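Local coordinates for protein polysaccharide Lyase Family 6 (Bacteroides cellulosilyticus, PDB 6QPS) that probably cleaves mannuronic acid-rich alginate as a calcium-binding polysaccharide lyase of family 6, at residues A443-V448 and H462-R467. Numbering follows the deposited sequence. Where two conformers were deposited one is given.
Sequences ACIFTV and HIDTNR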
loop_
_atom_site.group_PDB
_atom_site.type_symbol
_atom_site.label_atom_id
_atom_site.label_comp_id
_atom_site.label_asym_id
_atom_site.label_seq_id
_atom_site.Cartn_x
_atom_site.Cartn_y
_atom_site.Cartn_z
ATOM N N ALA A 443 -11.347 -7.597 -12.668
ATOM C CA ALA A 443 -12.001 -6.592 -11.833
ATOM C C ALA A 443 -11.049 -5.477 -11.419
ATOM O O ALA A 443 -11.501 -4.355 -11.152
ATOM C CB ALA A 443 -12.604 -7.244 -10.582
ATOM N N CYS A 444 -9.752 -5.758 -11.308
ATOM C CA CYS A 444 -8.823 -4.745 -10.818
ATOM C C CYS A 444 -8.213 -3.880 -11.919
ATOM O O CYS A 444 -7.916 -2.701 -11.668
ATOM C CB CYS A 444 -7.679 -5.346 -9.992
ATOM S SG CYS A 444 -6.865 -4.191 -8.862
ATOM N N ILE A 445 -8.007 -4.394 -13.135
ATOM C CA ILE A 445 -7.160 -3.650 -14.064
ATOM C C ILE A 445 -7.888 -2.736 -15.042
ATOM O O ILE A 445 -7.253 -1.862 -15.643
ATOM C CB ILE A 445 -6.182 -4.559 -14.837
ATOM C CG1 ILE A 445 -6.926 -5.478 -15.814
ATOM C CG2 ILE A 445 -5.306 -5.329 -13.875
ATOM C CD1 ILE A 445 -5.995 -6.282 -16.746
ATOM N N PHE A 446 -9.170 -2.905 -15.242
ATOM C CA PHE A 446 -9.770 -2.151 -16.329
ATOM C C PHE A 446 -10.392 -0.843 -15.881
ATOM O O PHE A 446 -10.851 -0.089 -16.740
ATOM C CB PHE A 446 -10.723 -3.029 -17.122
ATOM C CG PHE A 446 -10.031 -4.171 -17.806
ATOM C CD1 PHE A 446 -10.366 -5.479 -17.496
ATOM C CD2 PHE A 446 -9.037 -3.936 -18.752
ATOM C CE1 PHE A 446 -9.742 -6.529 -18.128
ATOM C CE2 PHE A 446 -8.394 -4.982 -19.369
ATOM C CZ PHE A 446 -8.750 -6.283 -19.064
ATOM N N THR A 447 -10.326 -0.522 -14.584
ATOM C CA THR A 447 -10.803 0.738 -14.038
ATOM C C THR A 447 -9.714 1.488 -13.263
ATOM O O THR A 447 -10.021 2.403 -12.491
ATOM C CB THR A 447 -11.993 0.400 -13.133
ATOM O OG1 THR A 447 -12.382 1.557 -12.407
ATOM C CG2 THR A 447 -11.624 -0.780 -12.192
ATOM N N VAL A 448 -8.457 1.122 -13.444
ATOM C CA VAL A 448 -7.345 1.639 -12.650
ATOM C C VAL A 448 -6.617 2.726 -13.422
ATOM O O VAL A 448 -6.408 2.611 -14.634
ATOM C CB VAL A 448 -6.383 0.483 -12.286
ATOM C CG1 VAL A 448 -5.603 0.000 -13.482
ATOM C CG2 VAL A 448 -5.447 0.902 -11.173
ATOM N N HIS A 462 0.010 -5.105 -20.503
ATOM C CA HIS A 462 0.947 -6.166 -20.154
ATOM C C HIS A 462 0.313 -7.172 -19.194
ATOM O O HIS A 462 0.382 -8.387 -19.416
ATOM C CB HIS A 462 2.246 -5.623 -19.557
ATOM C CG HIS A 462 3.247 -6.713 -19.331
ATOM N ND1 HIS A 462 4.186 -7.069 -20.273
ATOM C CD2 HIS A 462 3.383 -7.593 -18.312
ATOM C CE1 HIS A 462 4.870 -8.112 -19.834
ATOM N NE2 HIS A 462 4.420 -8.433 -18.636
ATOM N N ILE A 463 -0.294 -6.687 -18.110
ATOM C CA ILE A 463 -0.947 -7.597 -17.163
ATOM C C ILE A 463 -2.016 -8.406 -17.889
ATOM O O ILE A 463 -2.082 -9.634 -17.769
ATOM C CB ILE A 463 -1.547 -6.823 -15.972
ATOM C CG1 ILE A 463 -0.454 -6.142 -15.146
ATOM C CG2 ILE A 463 -2.370 -7.763 -15.085
ATOM C CD1 ILE A 463 -0.986 -5.160 -14.070
ATOM N N ASP A 464 -2.860 -7.716 -18.667
ATOM C CA ASP A 464 -3.973 -8.357 -19.359
ATOM C C ASP A 464 -3.494 -9.511 -20.237
ATOM O O ASP A 464 -4.160 -10.549 -20.321
ATOM C CB ASP A 464 -4.710 -7.313 -20.211
ATOM C CG ASP A 464 -5.999 -7.833 -20.840
ATOM O OD1 ASP A 464 -6.638 -8.731 -20.282
ATOM O OD2 ASP A 464 -6.398 -7.301 -21.894
ATOM N N THR A 465 -2.344 -9.350 -20.906
ATOM C CA THR A 465 -1.825 -10.353 -21.838
ATOM C C THR A 465 -0.751 -11.268 -21.250
ATOM O O THR A 465 -0.216 -12.117 -21.975
ATOM C CB THR A 465 -1.298 -9.686 -23.121
ATOM O OG1 THR A 465 -0.270 -8.747 -22.784
ATOM C CG2 THR A 465 -2.439 -8.981 -23.868
ATOM N N ASN A 466 -0.415 -11.119 -19.962
ATOM C CA ASN A 466 0.601 -11.946 -19.278
ATOM C C ASN A 466 0.057 -12.276 -17.880
ATOM O O ASN A 466 0.529 -11.818 -16.830
ATOM C CB ASN A 466 1.958 -11.244 -19.188
ATOM C CG ASN A 466 2.559 -10.972 -20.559
ATOM O OD1 ASN A 466 3.342 -11.763 -21.080
ATOM N ND2 ASN A 466 2.186 -9.843 -21.151
ATOM N N ARG A 467 -0.963 -13.117 -17.844
ATOM C CA ARG A 467 -1.633 -13.426 -16.594
ATOM C C ARG A 467 -0.910 -14.469 -15.765
ATOM O O ARG A 467 0.104 -15.044 -16.177
ATOM C CB ARG A 467 -3.064 -13.863 -16.896
ATOM C CG ARG A 467 -3.984 -12.669 -17.105
ATOM C CD ARG A 467 -5.215 -13.010 -17.904
ATOM N NE ARG A 467 -5.888 -11.776 -18.285
ATOM C CZ ARG A 467 -6.863 -11.211 -17.586
ATOM N NH1 ARG A 467 -7.288 -11.782 -16.466
ATOM N NH2 ARG A 467 -7.419 -10.085 -18.018
ATOM O OXT ARG A 467 -1.334 -14.708 -14.618
#
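Ile445, in the last turn of its helix, sends its two branches to two neighbouring residues of the facing helix, a small worked example of two helices meeting through one branched side chain. Its CG2 methyl lies 4.0 Å from CG2 of Ile463, the two side chains running antiparallel alongside one another. The other branch, with CG1 flanked by both N and C of its backbone (chi1 68°), runs roughly perpendicular to the Asp464 side chain and sets CD1 3.8 Å from CB of Asp464. That same CG1 also lies over the centre of the Phe446 ring, 3.6 Å above its plane. Phe446 then reaches across with its rim: CZ approaches OD1 of Asp464 at 3.5 Å. CG of Asp464 lies in the ring's plane at its edge, OD1 near that plane, and the carboxylate is turned 89° to the ring, consistent with a weakly favourable approach of the ring's C-H edge to the carboxylate. Within its own segment Asp464 is also gripped side-on by two nitrogens of Arg467: NH2 makes a nearly straight salt bridge to OD1 (2.8 Å) and NE bonds to the main-chain O of Asp464 (2.9 Å). NH2 of Arg467 also forms a salt bridge with Asp442, tying the chain terminus to helix 433-445. With an alanine at Asp464, Arg467 would probably lose one of its two acidic partners, and the Phe446 ring edge its carboxylate neighbour. Ile445 rests on Leu259 of strand 254-261 and Ile463 on Val235 and Phe237 of strand 230-237, so helices 433-445 and 454-465 lie side by side against the parallel beta-helix.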